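Local coordinates for protein NtrC family transcriptional regulator (Clostridium acetobutylicum ATCC 824, PDB 2Q5C) that probably serves as the N-terminal, PrpR-type sensory portion of a sigma-54-dependent activator that is thought to bind DNA and ATP and switch on transcription, at residues Phe46-Gln49 with Asp50-Asp53; Ile135-Val138 with Lys139-Ile143; Gly169-Ser172 with Leu173-Ala176. One frame throughout, in Å; residues are numbered along the deposited sequence.

Contact 1: Phe46-Gln49 with Asp50-Asp53; sequences FGLQ and DEVD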
ATOM      1  N   PHE A  46      -9.280  -7.682 -12.279  1.00 19.24           N
ATOM      2  CA  PHE A  46      -9.581  -8.674 -13.300  1.00 19.58           C
ATOM      3  C   PHE A  46     -10.780  -8.207 -14.125  1.00 20.29           C
ATOM      4  O   PHE A  46     -10.784  -8.316 -15.355  1.00 22.15           O
ATOM      5  CB  PHE A  46      -9.855 -10.030 -12.641  1.00 20.15           C
ATOM      6  CG  PHE A  46     -10.002 -11.138 -13.624  1.00 21.07           C
ATOM      7  CD1 PHE A  46      -8.892 -11.890 -13.983  1.00 21.86           C
ATOM      8  CD2 PHE A  46     -11.233 -11.379 -14.236  1.00 23.06           C
ATOM      9  CE1 PHE A  46      -9.023 -12.935 -14.946  1.00 23.66           C
ATOM     10  CE2 PHE A  46     -11.376 -12.400 -15.192  1.00 23.88           C
ATOM     11  CZ  PHE A  46     -10.263 -13.157 -15.547  1.00 21.92           C
ATOM     12  N   GLY A  47     -11.773  -7.641 -13.451  1.00 20.58           N
ATOM     13  CA  GLY A  47     -13.004  -7.173 -14.131  1.00 21.43           C
ATOM     14  C   GLY A  47     -12.747  -5.974 -15.027  1.00 22.27           C
ATOM     15  O   GLY A  47     -13.466  -5.757 -15.994  1.00 24.32           O
ATOM     16  N   LEU A  48     -11.723  -5.185 -14.701  1.00 21.11           N
ATOM     17  CA  LEU A  48     -11.381  -3.969 -15.452  1.00 21.92           C
ATOM     18  C   LEU A  48     -10.380  -4.167 -16.572  1.00 21.76           C
ATOM     19  O   LEU A  48     -10.162  -3.271 -17.398  1.00 22.09           O
ATOM     20  CB  LEU A  48     -10.751  -2.951 -14.499  1.00 22.03           C
ATOM     21  CG  LEU A  48     -11.701  -2.164 -13.609  1.00 24.22           C
ATOM     22  CD1 LEU A  48     -10.885  -1.421 -12.579  1.00 24.68           C
ATOM     23  CD2 LEU A  48     -12.491  -1.185 -14.459  1.00 25.84           C
ATOM     24  N   GLN A  49      -9.743  -5.322 -16.629  1.00 23.66           N
ATOM     25  CA  GLN A  49      -8.533  -5.388 -17.420  1.00 24.97           C
ATOM     26  C   GLN A  49      -8.760  -5.238 -18.911  1.00 26.01           C
ATOM     27  O   GLN A  49      -7.862  -4.762 -19.607  1.00 28.03           O
ATOM     28  CB  GLN A  49      -7.684  -6.605 -17.084  1.00 25.63           C
ATOM     29  CG  GLN A  49      -8.255  -7.906 -17.500  1.00 26.88           C
ATOM     30  CD  GLN A  49      -7.250  -9.017 -17.309  1.00 27.85           C
ATOM     31  OE1 GLN A  49      -6.067  -8.868 -17.610  1.00 30.21           O
ATOM     32  NE2 GLN A  49      -7.716 -10.125 -16.806  1.00 29.53           N
ATOM     33  N   ASP A  50      -9.942  -5.600 -19.400  1.00 26.57           N
ATOM     34  CA  ASP A  50     -10.185  -5.441 -20.834  1.00 27.64           C
ATOM     35  C   ASP A  50     -10.673  -4.027 -21.150  1.00 27.58           C
ATOM     36  O   ASP A  50     -10.866  -3.679 -22.321  1.00 29.12           O
ATOM     37  CB  ASP A  50     -11.176  -6.502 -21.348  1.00 28.38           C
ATOM     38  CG  ASP A  50     -10.603  -7.913 -21.319  1.00 33.41           C
ATOM     39  OD1 ASP A  50      -9.363  -8.096 -21.428  1.00 38.07           O
ATOM     40  OD2 ASP A  50     -11.417  -8.859 -21.205  1.00 40.02           O
ATOM     41  N   GLU A  51     -10.838  -3.208 -20.111  1.00 25.82           N
ATOM     42  CA  GLU A  51     -11.358  -1.833 -20.260  1.00 25.83           C
ATOM     43  C   GLU A  51     -10.365  -0.715 -19.952  1.00 23.79           C
ATOM     44  O   GLU A  51     -10.698   0.463 -20.093  1.00 23.72           O
ATOM     45  CB  GLU A  51     -12.578  -1.609 -19.366  1.00 26.59           C
ATOM     46  CG  GLU A  51     -13.708  -2.610 -19.541  1.00 29.79           C
ATOM     47  CD  GLU A  51     -14.820  -2.432 -18.519  1.00 31.46           C
ATOM     48  OE1 GLU A  51     -14.744  -1.542 -17.634  1.00 37.33           O
ATOM     49  OE2 GLU A  51     -15.797  -3.209 -18.600  1.00 38.55           O
ATOM     50  N   VAL A  52      -9.167  -1.064 -19.485  1.00 21.40           N
ATOM     51  CA  VAL A  52      -8.142  -0.071 -19.164  1.00 20.65           C
ATOM     52  C   VAL A  52      -6.792  -0.498 -19.725  1.00 20.26           C
ATOM     53  O   VAL A  52      -6.600  -1.692 -20.062  1.00 21.55           O
ATOM     54  CB  VAL A  52      -8.004   0.194 -17.628  1.00 20.63           C
ATOM     55  CG1 VAL A  52      -9.362   0.587 -17.047  1.00 22.85           C
ATOM     56  CG2 VAL A  52      -7.447  -1.020 -16.892  1.00 21.68           C
ATOM     57  N   ASP A  53      -5.868   0.459 -19.816  1.00 19.69           N
ATOM     58  CA  ASP A  53      -4.520   0.198 -20.380  1.00 20.31           C
ATOM     59  C   ASP A  53      -3.515  -0.248 -19.317  1.00 21.09           C
ATOM     60  O   ASP A  53      -2.529  -0.905 -19.627  1.00 22.03           O
ATOM     61  CB  ASP A  53      -3.989   1.429 -21.095  1.00 21.10           C
ATOM     62  CG  ASP A  53      -4.840   1.810 -22.273  1.00 24.77           C
ATOM     63  OD1 ASP A  53      -4.712   1.127 -23.308  1.00 28.48           O
ATOM     64  OD2 ASP A  53      -5.663   2.734 -22.172  1.00 25.28           O
TER
HETATM   65  O   HOH W   1     -12.591  -6.197 -18.466  1.00 35.39           O
HETATM   66  O   HOH W   2      -6.731  -6.557 -22.219  1.00 49.45           O
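The turn that carries the chain from helix 38-48 into strand 54-58, an alpha-to-beta connection of a parallel alpha/beta domain, brings L48 against E51 and V52. Its central bond runs from E51 N to L48 O, 2.8 Å long with an N-H...O angle of 152°; the donor stands well above the L48 carbonyl plane. Carbon also approaches this oxygen: E51 CB is 3.5 Å and V52 CG2 3.6 Å from L48 O. The L48 and E51 side chains cross at about a right angle, L48 CD2 meeting E51 OE1 at 3.9 Å, while L48 CD2 and V52 CG1 make a looser apolar touch at 4.4 Å. Q49 CG lies between the backbone N and the carbonyl carbon (chi1 70°), and from there the extended chain runs beside D50 in the same direction, amide and carboxylate planes only 18° apart. Q49 NE2 lies over one face of the F46 ring, offset toward its rim, and Q49 OE1 accepts from S70 N, which ties the turn to the neighbouring loop. A water bridges the last helical turn, donating to G47 O at 2.7 Å and accepting from D50 N at 2.9 Å. The polar backbone of the helix end is thus met partly by the turn itself and partly by solvent, while V52 turns into the protein beside I71.

Contact 2: Ile135-Val138 with Lys139-Ile143; sequences ISKV and KTENI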
ATOM      1  N   ILE A 135      -2.125 -10.395  13.770  1.00 21.08           N
ATOM      2  CA  ILE A 135      -2.634  -9.393  14.729  1.00 21.00           C
ATOM      3  C   ILE A 135      -2.808 -10.037  16.111  1.00 20.98           C
ATOM      4  O   ILE A 135      -2.389  -9.470  17.123  1.00 21.83           O
ATOM      5  CB  ILE A 135      -3.912  -8.663  14.210  1.00 21.08           C
ATOM      6  CG1 ILE A 135      -3.535  -7.768  12.999  1.00 20.74           C
ATOM      7  CG2 ILE A 135      -4.602  -7.839  15.302  1.00 21.03           C
ATOM      8  CD1 ILE A 135      -2.435  -6.734  13.296  1.00 21.55           C
ATOM      9  N   SER A 136      -3.366 -11.243  16.146  1.00 21.19           N
ATOM     10  CA  SER A 136      -3.416 -11.974  17.427  1.00 21.57           C
ATOM     11  C   SER A 136      -2.050 -12.184  18.021  1.00 22.20           C
ATOM     12  O   SER A 136      -1.871 -12.045  19.239  1.00 22.17           O
ATOM     13  CB  SER A 136      -4.106 -13.323  17.239  1.00 22.07           C
ATOM     14  OG  SER A 136      -5.490 -13.117  17.011  1.00 25.64           O
ATOM     15  N   LYS A 137      -1.067 -12.515  17.199  1.00 20.82           N
ATOM     16  CA  LYS A 137       0.287 -12.675  17.692  1.00 21.18           C
ATOM     17  C   LYS A 137       0.780 -11.390  18.341  1.00 22.40           C
ATOM     18  O   LYS A 137       1.393 -11.414  19.392  1.00 21.17           O
ATOM     19  CB  LYS A 137       1.249 -13.131  16.577  1.00 21.85           C
ATOM     20  CG  LYS A 137       2.548 -13.612  17.121  1.00 22.75           C
ATOM     21  CD  LYS A 137       3.460 -14.107  16.017  1.00 24.45           C
ATOM     22  CE  LYS A 137       4.703 -14.663  16.603  1.00 27.38           C
ATOM     23  NZ  LYS A 137       5.594 -15.204  15.528  1.00 32.44           N
ATOM     24  N   VAL A 138       0.557 -10.246  17.696  1.00 22.05           N
ATOM     25  CA  VAL A 138       0.929  -8.957  18.275  1.00 23.19           C
ATOM     26  C   VAL A 138       0.413  -8.790  19.705  1.00 22.31           C
ATOM     27  O   VAL A 138       1.187  -8.396  20.588  1.00 22.50           O
ATOM     28  CB  VAL A 138       0.442  -7.790  17.368  1.00 24.20           C
ATOM     29  CG1 VAL A 138       0.700  -6.420  18.029  1.00 25.89           C
ATOM     30  CG2 VAL A 138       1.152  -7.886  16.004  1.00 24.94           C
ATOM     31  N   LYS A 139      -0.867  -9.116  19.919  1.00 22.24           N
ATOM     32  CA  LYS A 139      -1.499  -8.959  21.241  1.00 23.47           C
ATOM     33  C   LYS A 139      -0.745  -9.819  22.227  1.00 21.97           C
ATOM     34  O   LYS A 139      -0.485  -9.395  23.349  1.00 21.70           O
ATOM     35  CB  LYS A 139      -2.957  -9.411  21.259  1.00 25.37           C
ATOM     36  CG  LYS A 139      -3.904  -8.558  20.510  1.00 28.76           C
ATOM     37  CD  LYS A 139      -5.316  -9.124  20.558  1.00 34.83           C
ATOM     38  CE  LYS A 139      -6.216  -8.333  21.499  1.00 37.96           C
ATOM     39  NZ  LYS A 139      -7.657  -8.498  21.098  1.00 41.21           N
ATOM     40  N   THR A 140      -0.373 -11.042  21.824  1.00 20.75           N
ATOM     41  CA  THR A 140       0.292 -11.956  22.760  1.00 21.11           C
ATOM     42  C   THR A 140       1.679 -11.480  23.143  1.00 21.23           C
ATOM     43  O   THR A 140       2.250 -11.926  24.176  1.00 21.31           O
ATOM     44  CB  THR A 140       0.397 -13.418  22.231  1.00 20.84           C
ATOM     45  OG1 THR A 140       1.340 -13.505  21.134  1.00 21.74           O
ATOM     46  CG2 THR A 140      -0.934 -13.951  21.835  1.00 21.75           C
ATOM     47  N   GLU A 141       2.257 -10.586  22.325  1.00 21.76           N
ATOM     48  CA  GLU A 141       3.555  -9.998  22.598  1.00 22.90           C
ATOM     49  C   GLU A 141       3.432  -8.752  23.468  1.00 22.56           C
ATOM     50  O   GLU A 141       4.412  -8.045  23.684  1.00 25.36           O
ATOM     51  CB  GLU A 141       4.290  -9.654  21.280  1.00 23.47           C
ATOM     52  CG  GLU A 141       4.619 -10.840  20.405  1.00 26.70           C
ATOM     53  CD  GLU A 141       5.691 -11.753  20.971  1.00 29.73           C
ATOM     54  OE1 GLU A 141       6.472 -11.322  21.852  1.00 29.66           O
ATOM     55  OE2 GLU A 141       5.765 -12.907  20.496  1.00 32.77           O
ATOM     56  N   ASN A 142       2.220  -8.480  23.957  1.00 22.05           N
ATOM     57  CA  ASN A 142       1.949  -7.312  24.796  1.00 22.79           C
ATOM     58  C   ASN A 142       2.204  -5.975  24.080  1.00 22.19           C
ATOM     59  O   ASN A 142       2.559  -4.966  24.695  1.00 23.65           O
ATOM     60  CB  ASN A 142       2.747  -7.378  26.114  1.00 23.16           C
ATOM     61  CG  ASN A 142       2.134  -6.513  27.206  1.00 25.10           C
ATOM     62  OD1 ASN A 142       0.905  -6.334  27.286  1.00 26.22           O
ATOM     63  ND2 ASN A 142       3.004  -5.923  28.030  1.00 29.56           N
ATOM     64  N   ILE A 143       1.958  -5.974  22.782  1.00 22.03           N
ATOM     65  CA  ILE A 143       2.133  -4.751  21.988  1.00 22.19           C
ATOM     66  C   ILE A 143       0.761  -4.194  21.657  1.00 21.55           C
ATOM     67  O   ILE A 143      -0.148  -4.954  21.319  1.00 21.93           O
ATOM     68  CB  ILE A 143       2.932  -5.073  20.730  1.00 21.29           C
ATOM     69  CG1 ILE A 143       4.368  -5.436  21.115  1.00 23.00           C
ATOM     70  CG2 ILE A 143       2.984  -3.861  19.781  1.00 21.82           C
ATOM     71  CD1 ILE A 143       5.195  -6.038  19.989  1.00 25.22           C
TER
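V138 and I143 meet where the chain leaves its helix: V138 CG1 lies 3.8 Å from I143 CB and 3.9 Å from I143 CG2. The valine puts CG1 anti to its own nitrogen (chi1 174°), on the carbonyl side, which directs this methyl forward to the isoleucine. T140 is held differently. Its OG1 occupies the position between backbone N and carbonyl carbon (chi1 70°), from which it donates to K137 O at 2.7 Å, slightly tilted from that carbonyl's plane. The other branch, T140 CG2, packs 3.4 Å from S136 O. This hydroxyl-to-backbone bond lies in the last turn of helix 131-140, which covers strands 96-102 and 119-125 of the second parallel sheet of this alpha/beta fold. A Schellman motif closes the helix: I143 N makes a weak bond to V138 O, N142 N bonds to K139 O at 2.9 Å, and N142 between them takes positive phi (62°), with the V138-I143 apolar contact spanning the end. Helical pairing still holds in K139 N to I135 O and T140 N to S136 O, but E141 N is shared between K137 O, a weak bond, and V138 O at 3.0 Å, approached from far above its carbonyl plane. E141 CG, beside its backbone N, rests 3.4 Å from K137 O. K137 NZ stays 5.5 Å from E141 OE2, so the charged atoms themselves are not in contact. K139 sends NZ to Q159 O, whereas S136 OG bonds to Q159 OE1. I143 and V138 both also pack on A98.

Contact 3: Gly169-Ser172 with Leu173-Ala176; sequences GEES and LRRA. With SO4 (sulfate ion), chain G.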
ATOM      1  N   GLY A 169       2.717   9.167  -0.963  1.00 21.46           N
ATOM      2  CA  GLY A 169       2.586  10.574  -1.269  1.00 21.30           C
ATOM      3  C   GLY A 169       2.547  10.873  -2.744  1.00 21.24           C
ATOM      4  O   GLY A 169       2.525   9.969  -3.593  1.00 20.41           O
ATOM      5  N   GLU A 170       2.535  12.155  -3.034  1.00 20.34           N
ATOM      6  CA  GLU A 170       2.440  12.643  -4.404  1.00 19.86           C
ATOM      7  C   GLU A 170       3.585  12.202  -5.289  1.00 20.23           C
ATOM      8  O   GLU A 170       3.362  11.774  -6.427  1.00 19.42           O
ATOM      9  CB  GLU A 170       2.272  14.177  -4.427  1.00 20.98           C
ATOM     10  CG  GLU A 170       2.350  14.751  -5.832  1.00 22.03           C
ATOM     11  CD  GLU A 170       1.897  16.174  -5.902  1.00 26.23           C
ATOM     12  OE1 GLU A 170       1.392  16.680  -4.873  1.00 28.53           O
ATOM     13  OE2 GLU A 170       2.036  16.773  -7.004  1.00 28.06           O
ATOM     14  N   GLU A 171       4.813  12.306  -4.809  1.00 20.28           N
ATOM     15  CA  GLU A 171       5.923  11.974  -5.673  1.00 22.01           C
ATOM     16  C   GLU A 171       5.877  10.500  -6.076  1.00 21.68           C
ATOM     17  O   GLU A 171       6.118  10.156  -7.236  1.00 21.39           O
ATOM     18  CB  GLU A 171       7.244  12.361  -5.013  1.00 23.96           C
ATOM     19  CG  GLU A 171       8.460  12.149  -5.890  1.00 30.14           C
ATOM     20  CD  GLU A 171       8.499  13.003  -7.169  1.00 36.92           C
ATOM     21  OE1 GLU A 171       7.802  14.051  -7.270  1.00 38.42           O
ATOM     22  OE2 GLU A 171       9.270  12.606  -8.081  1.00 41.40           O
ATOM     23  N   SER A 172       5.548   9.624  -5.131  1.00 20.10           N
ATOM     24  CA  SER A 172       5.437   8.191  -5.411  1.00 20.45           C
ATOM     25  C   SER A 172       4.353   7.917  -6.478  1.00 19.11           C
ATOM     26  O   SER A 172       4.521   7.082  -7.396  1.00 19.65           O
ATOM     27  CB  SER A 172       5.111   7.437  -4.110  1.00 20.28           C
ATOM     28  OG  SER A 172       6.243   7.426  -3.237  1.00 24.63           O
ATOM     29  N   LEU A 173       3.234   8.620  -6.382  1.00 18.77           N
ATOM     30  CA  LEU A 173       2.159   8.413  -7.345  1.00 18.03           C
ATOM     31  C   LEU A 173       2.539   8.970  -8.712  1.00 18.32           C
ATOM     32  O   LEU A 173       2.272   8.312  -9.717  1.00 18.17           O
ATOM     33  CB  LEU A 173       0.853   9.032  -6.835  1.00 17.77           C
ATOM     34  CG  LEU A 173      -0.370   8.820  -7.741  1.00 17.32           C
ATOM     35  CD1 LEU A 173      -0.603   7.322  -8.032  1.00 19.13           C
ATOM     36  CD2 LEU A 173      -1.606   9.432  -7.086  1.00 18.68           C
ATOM     37  N   ARG A 174       3.196  10.132  -8.759  1.00 17.74           N
ATOM     38  CA  ARG A 174       3.700  10.644 -10.060  1.00 18.39           C
ATOM     39  C   ARG A 174       4.658   9.684 -10.720  1.00 20.49           C
ATOM     40  O   ARG A 174       4.575   9.466 -11.951  1.00 21.17           O
ATOM     41  CB  ARG A 174       4.364  12.008  -9.873  1.00 19.01           C
ATOM     42  CG  ARG A 174       3.376  13.120  -9.561  1.00 19.82           C
ATOM     43  CD  ARG A 174       4.129  14.450  -9.412  1.00 22.23           C
ATOM     44  NE  ARG A 174       3.182  15.537  -9.246  1.00 22.26           N
ATOM     45  CZ  ARG A 174       2.631  16.198 -10.265  1.00 23.97           C
ATOM     46  NH1 ARG A 174       2.944  15.882 -11.524  1.00 24.74           N
ATOM     47  NH2 ARG A 174       1.769  17.165 -10.016  1.00 27.00           N
ATOM     48  N   ARG A 175       5.560   9.094  -9.930  1.00 19.75           N
ATOM     49  CA  ARG A 175       6.516   8.127 -10.491  1.00 21.91           C
ATOM     50  C   ARG A 175       5.809   6.910 -11.043  1.00 22.10           C
ATOM     51  O   ARG A 175       6.190   6.377 -12.096  1.00 22.04           O
ATOM     52  CB  ARG A 175       7.558   7.699  -9.452  1.00 23.55           C
ATOM     53  CG  ARG A 175       8.496   8.822  -9.005  1.00 29.63           C
ATOM     54  CD  ARG A 175       9.662   8.251  -8.209  1.00 37.49           C
ATOM     55  NE  ARG A 175       9.303   7.893  -6.834  1.00 43.24           N
ATOM     56  CZ  ARG A 175       9.585   8.637  -5.763  1.00 45.25           C
ATOM     57  NH1 ARG A 175      10.237   9.793  -5.905  1.00 47.50           N
ATOM     58  NH2 ARG A 175       9.225   8.223  -4.549  1.00 45.41           N
ATOM     59  N   ALA A 176       4.780   6.432 -10.341  1.00 19.32           N
ATOM     60  CA  ALA A 176       4.041   5.258 -10.817  1.00 19.65           C
ATOM     61  C   ALA A 176       3.295   5.559 -12.111  1.00 19.57           C
ATOM     62  O   ALA A 176       3.209   4.711 -13.008  1.00 18.69           O
ATOM     63  CB  ALA A 176       3.083   4.744  -9.723  1.00 19.90           C
TER
HETATM   64  S   SO4 G 608       6.097  14.494 -12.846  0.60 39.76           S
HETATM   65  O1  SO4 G 608       7.058  13.586 -12.222  0.60 39.79           O
HETATM   66  O2  SO4 G 608       4.736  13.972 -12.738  0.60 34.91           O
HETATM   67  O3  SO4 G 608       6.196  15.788 -12.170  0.60 40.48           O
HETATM   68  O4  SO4 G 608       6.410  14.649 -14.268  0.60 40.53           O
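Regular i to i+4 backbone bonds start at G169, the N-cap residue of helix 170-187: L173 N reaches G169 O in the carbonyl plane, and R174 N, R175 N and A176 N follow in step. These are the first two turns of the C-terminal helix, which packs L173 and A176 on strand 73-76 of the first sheet. On the flank facing helix 14-27, E170 and R174 form an i to i+4 salt bridge. With CG anti to the backbone N (chi1 172°) and an extended chain, E170 runs alongside the equally extended R174, pointing the same way. E170 OE2 takes R174 NE at 2.8 Å on its anti lone pair and R174 NH2 at 3.0 Å nearly along the C-O axis, both in the guanidinium plane. R174 NH1 also pairs with E26. E171 and R175 instead cross at about a right angle, in a long salt bridge of 3.7 Å between E171 OE2 and R175 NH1; the bend at chi3 folds the R175 guanidinium back, one face over E171 O and S172 N. A sulfate, probably from the crystallisation liquor and also bound by K27, accepts at O2 from R174 NH1 at 2.9 Å.

In the fold
All three contacts are local, yet they sit at different points of a chain with two four-stranded parallel sheets. Contact 1 is a surface turn leading into strand 54-58, and contact 3 starts the helix that returns to pack on strand 73-76; both belong to the first sheet's half of the chain, with centres about 22 Å apart. Contact 2 ends a helix over the second sheet, about 39 Å from contact 1 and 33 Å from contact 3, centre to centre. Contacts 2 and 3 are partly buried. Chemistry follows position: the two helix C-terminal ends rely on backbone bonds, with water in contact 1 and a threonine hydroxyl in contact 2, whereas the helix start adds paired charges.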